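Local coordinates for protein methyl-coenzyme M reductase I beta subunit (Methanosarcina barkeri, PDB 1E6Y) that forms, as the beta subunit of a nickel-F430 enzyme, part of the complex that releases methane from methyl-coenzyme M with coenzyme B as reductant, at residues H232-L235 against G236-Y239; S16-I20 against M21-P25; V44-A47 against G48-G51; A132-T135 against Q136-D140; R189-A193 against N194-A198. One frame throughout, in Å; residues are numbered along the deposited sequence.

Contact 1: H232-L235 against G236-Y239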
loop_
_atom_site.group_PDB
_atom_site.type_symbol
_atom_site.label_atom_id
_atom_site.label_comp_id
_atom_site.label_asym_id
_atom_site.label_seq_id
_atom_site.Cartn_x
_atom_site.Cartn_y
_atom_site.Cartn_z
ATOM N N HIS E 232 -10.773 22.954 -24.751
ATOM C CA HIS E 232 -9.320 22.779 -24.699
ATOM C C HIS E 232 -8.887 21.345 -25.017
ATOM O O HIS E 232 -8.034 21.123 -25.882
ATOM C CB HIS E 232 -8.801 23.183 -23.317
ATOM C CG HIS E 232 -7.309 23.262 -23.234
ATOM N ND1 HIS E 232 -6.524 22.191 -22.859
ATOM C CD2 HIS E 232 -6.456 24.291 -23.459
ATOM C CE1 HIS E 232 -5.255 22.557 -22.855
ATOM N NE2 HIS E 232 -5.186 23.827 -23.214
ATOM N N GLN E 233 -9.510 20.371 -24.357
ATOM C CA GLN E 233 -9.138 18.971 -24.548
ATOM C C GLN E 233 -9.621 18.408 -25.883
ATOM O O GLN E 233 -8.927 17.611 -26.514
ATOM C CB GLN E 233 -9.672 18.120 -23.391
ATOM C CG GLN E 233 -9.041 18.456 -22.041
ATOM C CD GLN E 233 -7.523 18.455 -22.092
ATOM O OE1 GLN E 233 -6.888 19.500 -21.959
ATOM N NE2 GLN E 233 -6.934 17.283 -22.305
ATOM N N LEU E 234 -10.776 18.880 -26.342
ATOM C CA LEU E 234 -11.367 18.377 -27.578
ATOM C C LEU E 234 -10.659 18.889 -28.830
ATOM O O LEU E 234 -10.603 18.188 -29.837
ATOM C CB LEU E 234 -12.858 18.721 -27.632
ATOM C CG LEU E 234 -13.724 17.939 -26.641
ATOM C CD1 LEU E 234 -15.176 18.351 -26.785
ATOM C CD2 LEU E 234 -13.567 16.448 -26.885
ATOM N N LEU E 235 -10.087 20.089 -28.757
ATOM C CA LEU E 235 -9.200 20.564 -29.817
ATOM C C LEU E 235 -7.954 19.678 -29.903
ATOM O O LEU E 235 -7.532 19.295 -30.993
ATOM C CB LEU E 235 -8.795 22.020 -29.567
ATOM C CG LEU E 235 -9.857 23.077 -29.887
ATOM C CD1 LEU E 235 -9.419 24.419 -29.332
ATOM C CD2 LEU E 235 -10.078 23.164 -31.391
ATOM N N GLY E 236 -7.432 19.282 -28.744
ATOM C CA GLY E 236 -6.327 18.340 -28.705
ATOM C C GLY E 236 -6.686 16.983 -29.288
ATOM O O GLY E 236 -5.977 16.465 -30.154
ATOM N N LEU E 237 -7.810 16.425 -28.845
ATOM C CA LEU E 237 -8.304 15.157 -29.378
ATOM C C LEU E 237 -8.501 15.213 -30.894
ATOM O O LEU E 237 -8.033 14.333 -31.618
ATOM C CB LEU E 237 -9.624 14.771 -28.700
ATOM C CG LEU E 237 -10.341 13.523 -29.230
ATOM C CD1 LEU E 237 -9.478 12.289 -29.034
ATOM C CD2 LEU E 237 -11.661 13.356 -28.511
ATOM N N ALA E 238 -9.182 16.252 -31.368
ATOM C CA ALA E 238 -9.483 16.387 -32.791
ATOM C C ALA E 238 -8.214 16.493 -33.635
ATOM O O ALA E 238 -8.037 15.747 -34.599
ATOM C CB ALA E 238 -10.368 17.605 -33.026
ATOM N N TYR E 239 -7.314 17.387 -33.237
ATOM C CA TYR E 239 -6.128 17.682 -34.031
ATOM C C TYR E 239 -5.003 16.659 -33.863
ATOM O O TYR E 239 -4.505 16.115 -34.851
ATOM C CB TYR E 239 -5.623 19.091 -33.710
ATOM C CG TYR E 239 -6.414 20.175 -34.401
ATOM C CD1 TYR E 239 -7.510 20.770 -33.779
ATOM C CD2 TYR E 239 -6.102 20.565 -35.704
ATOM C CE1 TYR E 239 -8.282 21.728 -34.438
ATOM C CE2 TYR E 239 -6.865 21.519 -36.372
ATOM C CZ TYR E 239 -7.955 22.095 -35.735
ATOM O OH TYR E 239 -8.725 23.022 -36.405
#
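Leu234 and Leu237, with Leu235 and Tyr239, make local contacts of neighbouring turns within alpha helix 228-241, in a largely buried part of the fold, where side chains three and four residues apart line up along the helix surface. Three sound backbone bonds repeat the i to i+4 pattern, Leu237 N to Gln233 O, Ala238 N to Leu234 O and Tyr239 N to Leu235 O, the last at 3.0 Å. The bond before them, from Gly236 N to His232 O, is weak.

Leu234 and Leu237 run side by side and point the same way, touching through one methyl each, CD2 to CD2 at 4.0 Å. Their first torsions differ: Leu234 has CG beside its own N, while Leu237 has CG opposite N (chi1 175°), which brings the two branches together. Branched aliphatic chains suit this methyl contact and the packing of Leu234 on Phe220 of helix 204-221, the helix on which Leu237 meets Ser212 and Gln216.

Elsewhere Leu235 touches Pro297 and Tyr239 touches Val305, both of helix 296-318, and His232 presses on Pro246 of the gamma subunit. The His232 imidazole is held at both nitrogens, since ND1 donates in the ring plane to Gln233 OE1 at 2.9 Å and NE2 is bonded to Tyr346, while Gln233 NE2 is anchored by Gln216 and the Arg383 carbonyl; a buried polar pair is thus well satisfied. At Tyr239 the ring turns its edge to the carbonyl of Leu235, with CD1 3.2 Å from O, while CE1 rests 3.8 Å from Leu235 CD2.

Contact 2: S16-I20 against M21-P25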
loop_
_atom_site.group_PDB
_atom_site.type_symbol
_atom_site.label_atom_id
_atom_site.label_comp_id
_atom_site.label_asym_id
_atom_site.label_seq_id
_atom_site.Cartn_x
_atom_site.Cartn_y
_atom_site.Cartn_z
ATOM N N SER E 16 -16.602 15.967 -43.132
ATOM C CA SER E 16 -16.346 17.399 -43.040
ATOM C C SER E 16 -17.221 18.048 -41.979
ATOM O O SER E 16 -18.249 17.496 -41.591
ATOM C CB SER E 16 -16.602 18.069 -44.388
ATOM O OG SER E 16 -15.751 17.537 -45.386
ATOM N N ASN E 17 -16.804 19.223 -41.519
ATOM C CA ASN E 17 -17.613 20.058 -40.636
ATOM C C ASN E 17 -18.093 19.308 -39.399
ATOM O O ASN E 17 -19.280 19.322 -39.067
ATOM C CB ASN E 17 -18.803 20.636 -41.408
ATOM C CG ASN E 17 -18.369 21.456 -42.605
ATOM O OD1 ASN E 17 -17.598 22.400 -42.469
ATOM N ND2 ASN E 17 -18.808 21.057 -43.791
ATOM N N VAL E 18 -17.161 18.607 -38.760
ATOM C CA VAL E 18 -17.429 17.910 -37.506
ATOM C C VAL E 18 -17.195 18.850 -36.327
ATOM O O VAL E 18 -16.089 19.370 -36.137
ATOM C CB VAL E 18 -16.517 16.666 -37.358
ATOM C CG1 VAL E 18 -16.813 15.946 -36.050
ATOM C CG2 VAL E 18 -16.721 15.723 -38.535
ATOM N N ASP E 19 -18.251 19.102 -35.559
ATOM C CA ASP E 19 -18.146 19.903 -34.347
ATOM C C ASP E 19 -17.329 19.116 -33.329
ATOM O O ASP E 19 -17.618 17.948 -33.071
ATOM C CB ASP E 19 -19.542 20.187 -33.790
ATOM C CG ASP E 19 -19.548 21.300 -32.758
ATOM O OD1 ASP E 19 -18.900 21.147 -31.705
ATOM O OD2 ASP E 19 -20.229 22.317 -32.988
ATOM N N ILE E 20 -16.326 19.758 -32.738
ATOM C CA ILE E 20 -15.442 19.063 -31.805
ATOM C C ILE E 20 -16.173 18.578 -30.551
ATOM O O ILE E 20 -15.759 17.601 -29.929
ATOM C CB ILE E 20 -14.228 19.938 -31.395
ATOM C CG1 ILE E 20 -14.689 21.175 -30.628
ATOM C CG2 ILE E 20 -13.431 20.334 -32.630
ATOM C CD1 ILE E 20 -13.558 21.928 -29.970
ATOM N N MET E 21 -17.305 19.203 -30.240
ATOM C CA MET E 21 -18.136 18.774 -29.115
ATOM C C MET E 21 -18.735 17.388 -29.339
ATOM O O MET E 21 -18.997 16.658 -28.382
ATOM C CB MET E 21 -19.263 19.777 -28.871
ATOM C CG MET E 21 -18.793 21.109 -28.326
ATOM S SD MET E 21 -18.055 20.951 -26.690
ATOM C CE MET E 21 -16.827 22.251 -26.759
ATOM N N SER E 22 -18.951 17.031 -30.602
ATOM C CA SER E 22 -19.496 15.724 -30.945
ATOM C C SER E 22 -18.445 14.632 -30.780
ATOM O O SER E 22 -18.762 13.446 -30.839
ATOM C CB SER E 22 -20.016 15.726 -32.386
ATOM O OG SER E 22 -18.945 15.747 -33.309
ATOM N N LEU E 23 -17.193 15.045 -30.599
ATOM C CA LEU E 23 -16.078 14.123 -30.405
ATOM C C LEU E 23 -15.829 13.803 -28.931
ATOM O O LEU E 23 -14.982 12.969 -28.610
ATOM C CB LEU E 23 -14.800 14.707 -31.022
ATOM C CG LEU E 23 -14.843 15.007 -32.524
ATOM C CD1 LEU E 23 -13.528 15.639 -32.962
ATOM C CD2 LEU E 23 -15.111 13.726 -33.304
ATOM N N ALA E 24 -16.543 14.487 -28.039
ATOM C CA ALA E 24 -16.409 14.252 -26.602
ATOM C C ALA E 24 -16.769 12.811 -26.262
ATOM O O ALA E 24 -17.769 12.284 -26.751
ATOM C CB ALA E 24 -17.303 15.205 -25.831
ATOM N N PRO E 25 -15.958 12.153 -25.413
ATOM C CA PRO E 25 -16.294 10.824 -24.891
ATOM C C PRO E 25 -17.706 10.756 -24.306
ATOM O O PRO E 25 -18.391 9.739 -24.422
ATOM C CB PRO E 25 -15.224 10.588 -23.827
ATOM C CG PRO E 25 -14.042 11.341 -24.350
ATOM C CD PRO E 25 -14.633 12.598 -24.940
#
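One residue, Ser22, grips the carbonyl of Asp19 twice, with its side chain and with its backbone. Ser22 OG donates to Asp19 O over only 2.6 Å, lying in the carbonyl plane, whereas Ser22 N reaches the same oxygen from above that plane at 3.0 Å. The hydroxyl can fold back because chi1 (72°) sets OG between the backbone N and the carbonyl carbon. A small side chain with a donor at its tip is well suited to this bend.

Asp19 answers with its own side chain. OD1, through its anti lone pair, accepts from Met21 N at 2.9 Å, which closes an Asx turn, and the chain leaves strand 13-19 for a short 3-10 turn. Asp19 CG lies opposite its N (chi1 -165°), which carries the carboxylate forward to that N-H; the same oxygen also passes 3.2 Å from Met21 CB. Leu23 N then bonds to Ile20 O, continuing the 3-10 pattern.

Beside this polar corner, Val18 and Leu23 meet at about a right angle, CG1 to CD2 at 3.9 Å. Val18 packs also on Ile6 of strand 3-7, and Leu23 on Ala238 of helix 228-241, so this side of the turn is apolar. Earlier in the strand, Asn17 and Val18 both face Val4 in a G1 beta bulge.

Asp19 thus supplies two acceptors to the start of the turn, one from its backbone and one from its side chain. The carboxylate beside the N-H of Met21 would probably offset its partial positive charge and help fix the direction in which the chain turns.

Contact 3: V44-A47 against G48-G51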
loop_
_atom_site.group_PDB
_atom_site.type_symbol
_atom_site.label_atom_id
_atom_site.label_comp_id
_atom_site.label_asym_id
_atom_site.label_seq_id
_atom_site.Cartn_x
_atom_site.Cartn_y
_atom_site.Cartn_z
ATOM N N VAL E 44 -8.645 -14.885 -22.677
ATOM C CA VAL E 44 -8.280 -16.033 -21.856
ATOM C C VAL E 44 -7.324 -16.924 -22.635
ATOM O O VAL E 44 -7.566 -17.238 -23.799
ATOM C CB VAL E 44 -9.526 -16.857 -21.442
ATOM C CG1 VAL E 44 -9.107 -18.101 -20.668
ATOM C CG2 VAL E 44 -10.451 -16.004 -20.595
ATOM N N ASN E 45 -6.206 -17.269 -22.008
ATOM C CA ASN E 45 -5.198 -18.103 -22.641
ATOM C C ASN E 45 -5.472 -19.577 -22.333
ATOM O O ASN E 45 -5.072 -20.089 -21.286
ATOM C CB ASN E 45 -3.806 -17.697 -22.143
ATOM C CG ASN E 45 -2.687 -18.348 -22.935
ATOM O OD1 ASN E 45 -2.911 -19.285 -23.701
ATOM N ND2 ASN E 45 -1.467 -17.861 -22.740
ATOM N N LEU E 46 -6.166 -20.246 -23.248
ATOM C CA LEU E 46 -6.540 -21.647 -23.078
ATOM C C LEU E 46 -5.323 -22.561 -23.075
ATOM O O LEU E 46 -5.264 -23.527 -22.311
ATOM C CB LEU E 46 -7.498 -22.076 -24.189
ATOM C CG LEU E 46 -8.856 -21.379 -24.247
ATOM C CD1 LEU E 46 -9.699 -22.021 -25.338
ATOM C CD2 LEU E 46 -9.554 -21.482 -22.900
ATOM N N ALA E 47 -4.364 -22.269 -23.950
ATOM C CA ALA E 47 -3.100 -22.998 -23.969
ATOM C C ALA E 47 -2.387 -22.851 -22.625
ATOM O O ALA E 47 -1.872 -23.828 -22.078
ATOM C CB ALA E 47 -2.213 -22.487 -25.102
ATOM N N GLY E 48 -2.437 -21.645 -22.063
ATOM C CA GLY E 48 -1.831 -21.389 -20.768
ATOM C C GLY E 48 -2.478 -22.170 -19.642
ATOM O O GLY E 48 -1.786 -22.710 -18.780
ATOM N N ILE E 49 -3.809 -22.222 -19.639
ATOM C CA ILE E 49 -4.544 -23.004 -18.649
ATOM C C ILE E 49 -4.158 -24.479 -18.739
ATOM O O ILE E 49 -3.825 -25.097 -17.730
ATOM C CB ILE E 49 -6.078 -22.866 -18.840
ATOM C CG1 ILE E 49 -6.517 -21.434 -18.529
ATOM C CG2 ILE E 49 -6.817 -23.839 -17.930
ATOM C CD1 ILE E 49 -7.922 -21.119 -18.956
ATOM N N GLN E 50 -4.136 -25.013 -19.960
ATOM C CA GLN E 50 -3.801 -26.415 -20.186
ATOM C C GLN E 50 -2.404 -26.753 -19.669
ATOM O O GLN E 50 -2.222 -27.742 -18.959
ATOM C CB GLN E 50 -3.898 -26.751 -21.675
ATOM C CG GLN E 50 -3.636 -28.216 -21.995
ATOM C CD GLN E 50 -4.018 -28.583 -23.413
ATOM O OE1 GLN E 50 -4.919 -27.988 -24.002
ATOM N NE2 GLN E 50 -3.340 -29.580 -23.967
ATOM N N GLY E 51 -1.436 -25.897 -19.986
ATOM C CA GLY E 51 -0.084 -26.080 -19.485
ATOM C C GLY E 51 0.003 -25.976 -17.973
ATOM O O GLY E 51 0.657 -26.797 -17.325
#
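The carboxamide of Asn45 presents a face, not an edge, to Gly48: Gly48 N lies above the carbonyl plane, 76° out of it, and donates to OD1 at 2.9 Å. The amide is therefore met across its flat side, with CG 3.8 Å from Gly48 CA. Glycine fits here because no side chain stands between its backbone and the amide. Asn45 occupies the N-cap of helix 46-55, and asparagine is well made for the task, its short arm putting an acceptor next to an N-H of the first turn. The reach follows from chi1 (-170°), which points CG away from the residue's own N and forward over that turn. The other flat group, the amide of Gln50, stands at the end of an extended chain, and its OE1 accepts from Val75 N.

Behind the cap the regular pattern begins, with Ile49 N bonded to Asn45 O at 3.0 Å. Asn45 so serves the helix start with two acceptors, one in the side chain and one in the backbone. On the apolar side Ile49 reaches back, its CD1 3.7 Å from Val44 CG1 and 4.3 Å from Leu46 CD2.

The contact is the junction between strand 41-45 and helix 46-55. Val44 and Leu46 pack on strand 107-111, one of the two neighbours of strand 41-45 in the antiparallel sheet, while Ile49 is wedged against helices 125-141 and 149-157.

Contact 4: A132-T135 against Q136-D140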
loop_
_atom_site.group_PDB
_atom_site.type_symbol
_atom_site.label_atom_id
_atom_site.label_comp_id
_atom_site.label_asym_id
_atom_site.label_seq_id
_atom_site.Cartn_x
_atom_site.Cartn_y
_atom_site.Cartn_z
ATOM N N ALA E 132 -14.790 -17.042 -14.120
ATOM C CA ALA E 132 -15.753 -17.938 -13.483
ATOM C C ALA E 132 -16.385 -18.879 -14.508
ATOM O O ALA E 132 -16.535 -20.075 -14.251
ATOM C CB ALA E 132 -16.832 -17.135 -12.776
ATOM N N ALA E 133 -16.683 -18.347 -15.691
ATOM C CA ALA E 133 -17.283 -19.130 -16.768
ATOM C C ALA E 133 -16.330 -20.211 -17.267
ATOM O O ALA E 133 -16.721 -21.371 -17.411
ATOM C CB ALA E 133 -17.691 -18.216 -17.913
ATOM N N VAL E 134 -15.068 -19.839 -17.477
ATOM C CA VAL E 134 -14.040 -20.792 -17.889
ATOM C C VAL E 134 -13.790 -21.848 -16.809
ATOM O O VAL E 134 -13.747 -23.041 -17.103
ATOM C CB VAL E 134 -12.711 -20.067 -18.231
ATOM C CG1 VAL E 134 -11.621 -21.075 -18.561
ATOM C CG2 VAL E 134 -12.920 -19.131 -19.407
ATOM N N THR E 135 -13.722 -21.410 -15.551
ATOM C CA THR E 135 -13.502 -22.317 -14.423
ATOM C C THR E 135 -14.626 -23.351 -14.304
ATOM O O THR E 135 -14.360 -24.552 -14.207
ATOM C CB THR E 135 -13.385 -21.536 -13.090
ATOM O OG1 THR E 135 -12.290 -20.616 -13.170
ATOM C CG2 THR E 135 -13.147 -22.490 -11.927
ATOM N N GLN E 136 -15.875 -22.885 -14.353
ATOM C CA GLN E 136 -17.038 -23.769 -14.290
ATOM C C GLN E 136 -17.090 -24.731 -15.480
ATOM O O GLN E 136 -17.392 -25.917 -15.311
ATOM C CB GLN E 136 -18.328 -22.947 -14.238
ATOM C CG GLN E 136 -19.605 -23.786 -14.232
ATOM C CD GLN E 136 -19.822 -24.526 -12.922
ATOM O OE1 GLN E 136 -19.905 -23.911 -11.858
ATOM N NE2 GLN E 136 -19.960 -25.846 -12.998
ATOM N N THR E 137 -16.765 -24.222 -16.667
ATOM C CA THR E 137 -16.793 -25.024 -17.888
ATOM C C THR E 137 -15.785 -26.171 -17.843
ATOM O O THR E 137 -16.115 -27.304 -18.200
ATOM C CB THR E 137 -16.523 -24.148 -19.135
ATOM O OG1 THR E 137 -17.580 -23.193 -19.286
ATOM C CG2 THR E 137 -16.441 -25.008 -20.400
ATOM N N ILE E 138 -14.579 -25.887 -17.358
ATOM C CA ILE E 138 -13.538 -26.907 -17.249
ATOM C C ILE E 138 -13.884 -27.936 -16.173
ATOM O O ILE E 138 -13.717 -29.141 -16.378
ATOM C CB ILE E 138 -12.161 -26.271 -16.940
ATOM C CG1 ILE E 138 -11.710 -25.414 -18.126
ATOM C CG2 ILE E 138 -11.127 -27.354 -16.648
ATOM C CD1 ILE E 138 -10.391 -24.706 -17.909
ATOM N N MET E 139 -14.442 -27.462 -15.063
ATOM C CA MET E 139 -14.852 -28.337 -13.969
ATOM C C MET E 139 -15.855 -29.378 -14.465
ATOM O O MET E 139 -15.708 -30.570 -14.199
ATOM C CB MET E 139 -15.480 -27.511 -12.843
ATOM C CG MET E 139 -15.293 -28.101 -11.452
ATOM S SD MET E 139 -13.606 -27.924 -10.837
ATOM C CE MET E 139 -13.498 -26.135 -10.656
ATOM N N ASP E 140 -16.816 -28.925 -15.262
ATOM C CA ASP E 140 -17.863 -29.795 -15.794
ATOM C C ASP E 140 -17.368 -30.705 -16.912
ATOM O O ASP E 140 -17.612 -31.910 -16.893
ATOM C CB ASP E 140 -19.031 -28.952 -16.309
ATOM C CG ASP E 140 -19.862 -28.355 -15.191
ATOM O OD1 ASP E 140 -19.923 -28.950 -14.093
ATOM O OD2 ASP E 140 -20.467 -27.288 -15.413
#
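Val134 and Ile138 lie side by side and point the same way, as do Thr135 and Met139: two i to i+4 pairs running along helix 125-141. In the first, Val134 CG1 meets Ile138 CD1 at 3.9 Å, branched chains matched to the buried face that turns toward Ile49 of helix 46-55. In the second, Met139 bends at chi2 and chi3 and folds its terminal methyl back, so that CE lies 3.9 Å from Thr135 CG2. The flexible methionine packs on Ala149 and Val152 of helix 149-157. Thr135 sets its methyl opposite its N, and its OG1, beside N, bonds to Ala131 O.

Thr137 takes a different direction. Its OG1 donates to Ala133 O at 2.8 Å and its N to the same oxygen at 2.9 Å, from opposite faces of the carbonyl plane. With chi1 at -64° the hydroxyl leans back along the helix, and it is bonded also to Asn84 ND2, so a buried polar atom is satisfied. Ala133, a small residue, lies against Leu88 and Val89 of helix 78-89.

On another side, the Gln136 chain bends at chi2, and NE2 donates to Asp140 OD2 at 2.9 Å, from above the carboxylate plane. Gln136 OE1 is hydrogen-bonded to an aromatic side chain of the chain of another protein. Threonine hydroxyls bonded to the carbonyl four residues earlier are a familiar feature of alpha helices, here one packed among helices 46-55, 78-89 and 149-157 and against other subunits.

Contact 5: R189-A193 against N194-A198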
loop_
_atom_site.group_PDB
_atom_site.type_symbol
_atom_site.label_atom_id
_atom_site.label_comp_id
_atom_site.label_asym_id
_atom_site.label_seq_id
_atom_site.Cartn_x
_atom_site.Cartn_y
_atom_site.Cartn_z
ATOM N N ARG E 189 -6.715 5.366 -18.290
ATOM C CA ARG E 189 -5.328 5.765 -18.525
ATOM C C ARG E 189 -4.349 4.660 -18.214
ATOM O O ARG E 189 -3.193 4.720 -18.645
ATOM C CB ARG E 189 -5.021 7.028 -17.721
ATOM C CG ARG E 189 -6.002 8.160 -18.001
ATOM C CD ARG E 189 -5.492 9.512 -17.529
ATOM N NE ARG E 189 -4.350 9.927 -18.363
ATOM C CZ ARG E 189 -3.645 11.023 -18.021
ATOM N NH1 ARG E 189 -2.648 11.331 -18.850
ATOM N NH2 ARG E 189 -3.960 11.712 -16.945
ATOM N N ASN E 190 -4.798 3.609 -17.534
ATOM C CA ASN E 190 -3.904 2.497 -17.235
ATOM C C ASN E 190 -3.908 1.431 -18.334
ATOM O O ASN E 190 -4.330 0.292 -18.115
ATOM C CB ASN E 190 -4.255 1.867 -15.884
ATOM C CG ASN E 190 -3.078 1.130 -15.270
ATOM O OD1 ASN E 190 -2.022 1.000 -15.891
ATOM N ND2 ASN E 190 -3.240 0.678 -14.030
ATOM N N ILE E 191 -3.411 1.809 -19.511
ATOM C CA ILE E 191 -3.307 0.898 -20.648
ATOM C C ILE E 191 -1.917 1.053 -21.253
ATOM O O ILE E 191 -1.592 2.108 -21.797
ATOM C CB ILE E 191 -4.363 1.235 -21.738
ATOM C CG1 ILE E 191 -5.771 1.198 -21.138
ATOM C CG2 ILE E 191 -4.251 0.255 -22.901
ATOM C CD1 ILE E 191 -6.830 1.810 -22.022
ATOM N N MET E 192 -1.086 0.018 -21.142
ATOM C CA MET E 192 0.303 0.144 -21.569
ATOM C C MET E 192 0.399 0.340 -23.079
ATOM O O MET E 192 -0.449 -0.141 -23.836
ATOM C CB MET E 192 1.135 -1.067 -21.110
ATOM C CG MET E 192 1.196 -2.227 -22.083
ATOM S SD MET E 192 2.010 -3.679 -21.369
ATOM C CE MET E 192 3.652 -3.044 -21.028
ATOM N N ALA E 193 1.348 1.177 -23.486
ATOM C CA ALA E 193 1.482 1.593 -24.876
ATOM C C ALA E 193 1.602 0.407 -25.833
ATOM O O ALA E 193 1.060 0.443 -26.938
ATOM C CB ALA E 193 2.679 2.517 -25.028
ATOM N N ASN E 194 2.257 -0.661 -25.386
ATOM C CA ASN E 194 2.407 -1.858 -26.211
ATOM C C ASN E 194 1.064 -2.490 -26.571
ATOM O O ASN E 194 0.913 -3.050 -27.657
ATOM C CB ASN E 194 3.291 -2.893 -25.507
ATOM C CG ASN E 194 4.768 -2.709 -25.812
ATOM O OD1 ASN E 194 5.149 -1.854 -26.608
ATOM N ND2 ASN E 194 5.607 -3.511 -25.170
ATOM N N HIS E 195 0.100 -2.412 -25.652
ATOM C CA HIS E 195 -1.251 -2.926 -25.895
ATOM C C HIS E 195 -1.905 -2.194 -27.057
ATOM O O HIS E 195 -2.459 -2.814 -27.964
ATOM C CB HIS E 195 -2.130 -2.757 -24.652
ATOM C CG HIS E 195 -1.881 -3.774 -23.585
ATOM N ND1 HIS E 195 -0.885 -4.725 -23.675
ATOM C CD2 HIS E 195 -2.505 -3.996 -22.404
ATOM C CE1 HIS E 195 -0.910 -5.488 -22.599
ATOM N NE2 HIS E 195 -1.883 -5.068 -21.810
ATOM N N VAL E 196 -1.843 -0.865 -27.009
ATOM C CA VAL E 196 -2.467 -0.017 -28.017
ATOM C C VAL E 196 -1.822 -0.234 -29.382
ATOM O O VAL E 196 -2.523 -0.426 -30.377
ATOM C CB VAL E 196 -2.367 1.477 -27.620
ATOM C CG1 VAL E 196 -2.994 2.355 -28.696
ATOM C CG2 VAL E 196 -3.066 1.707 -26.285
ATOM N N ALA E 197 -0.490 -0.279 -29.411
ATOM C CA ALA E 197 0.246 -0.549 -30.644
ATOM C C ALA E 197 -0.071 -1.932 -31.215
ATOM O O ALA E 197 -0.163 -2.097 -32.432
ATOM C CB ALA E 197 1.743 -0.414 -30.400
ATOM N N ALA E 198 -0.224 -2.920 -30.332
ATOM C CA ALA E 198 -0.607 -4.273 -30.733
ATOM C C ALA E 198 -1.975 -4.273 -31.400
ATOM O O ALA E 198 -2.151 -4.837 -32.478
ATOM C CB ALA E 198 -0.626 -5.195 -29.520
#
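Ala193 O accepts from Ala197 N at 3.0 Å, almost straight at 172°, and opens the regular bonding of alpha helix 193-199. Met192 is the N-cap residue just before it, and its carbonyl takes the N-H of His195 at 3.0 Å, a more bent bond (131°) that closes the first turn.

The side chain of this N-cap residue also lies over the ring of His195. Its CG sits over one face of the imidazole in a CH-pi contact, and SD follows over the ring in a sulfur-aromatic contact 4.0 Å from the centroid. With chi1 at 90° CG is carried over the ring, and the extended chi2 sets SD over it too; an unbranched, polarisable thioether suits a ring face. His195 ND1 is bonded to Ser409, which helps to fix the ring's rotation, while the amide of Asn194 is held through ND2 by Thr408 and the Phe403 carbonyl.

Ile191 supplies the apolar side: its CG2 meets Val196 CG2 at 3.9 Å, the two chains crossing at about a right angle. Val196 packs on helices 204-221 and 387-395. Above the imidazole, Met192 CG approaches ND1 to 3.6 Å and SD approaches CE1 to 3.6 Å.

The five contacts form two touching pairs and one central piece. Contacts 1 and 2 join strand 13-19 and the turn after it to helix 228-241: Leu234 CD1 lies 3.3 Å from Ile20 O and Ala238 CB 3.7 Å from Leu23 CD1. On the opposite side of the chain's centre from contact 1, contacts 3 and 4 pack together, Ile49 CD1 lying 3.7 Å from Val134 CG1; the centres of contacts 1 and 3 are about 41 Å apart. Contact 5 lies near the middle, its centre about 20 Å from that of contact 1 and about 22 Å from that of contact 3. The Met192 side chain is about 10 Å from bound coenzyme B, whereas contacts 1 to 4 lie away from the ligand sites.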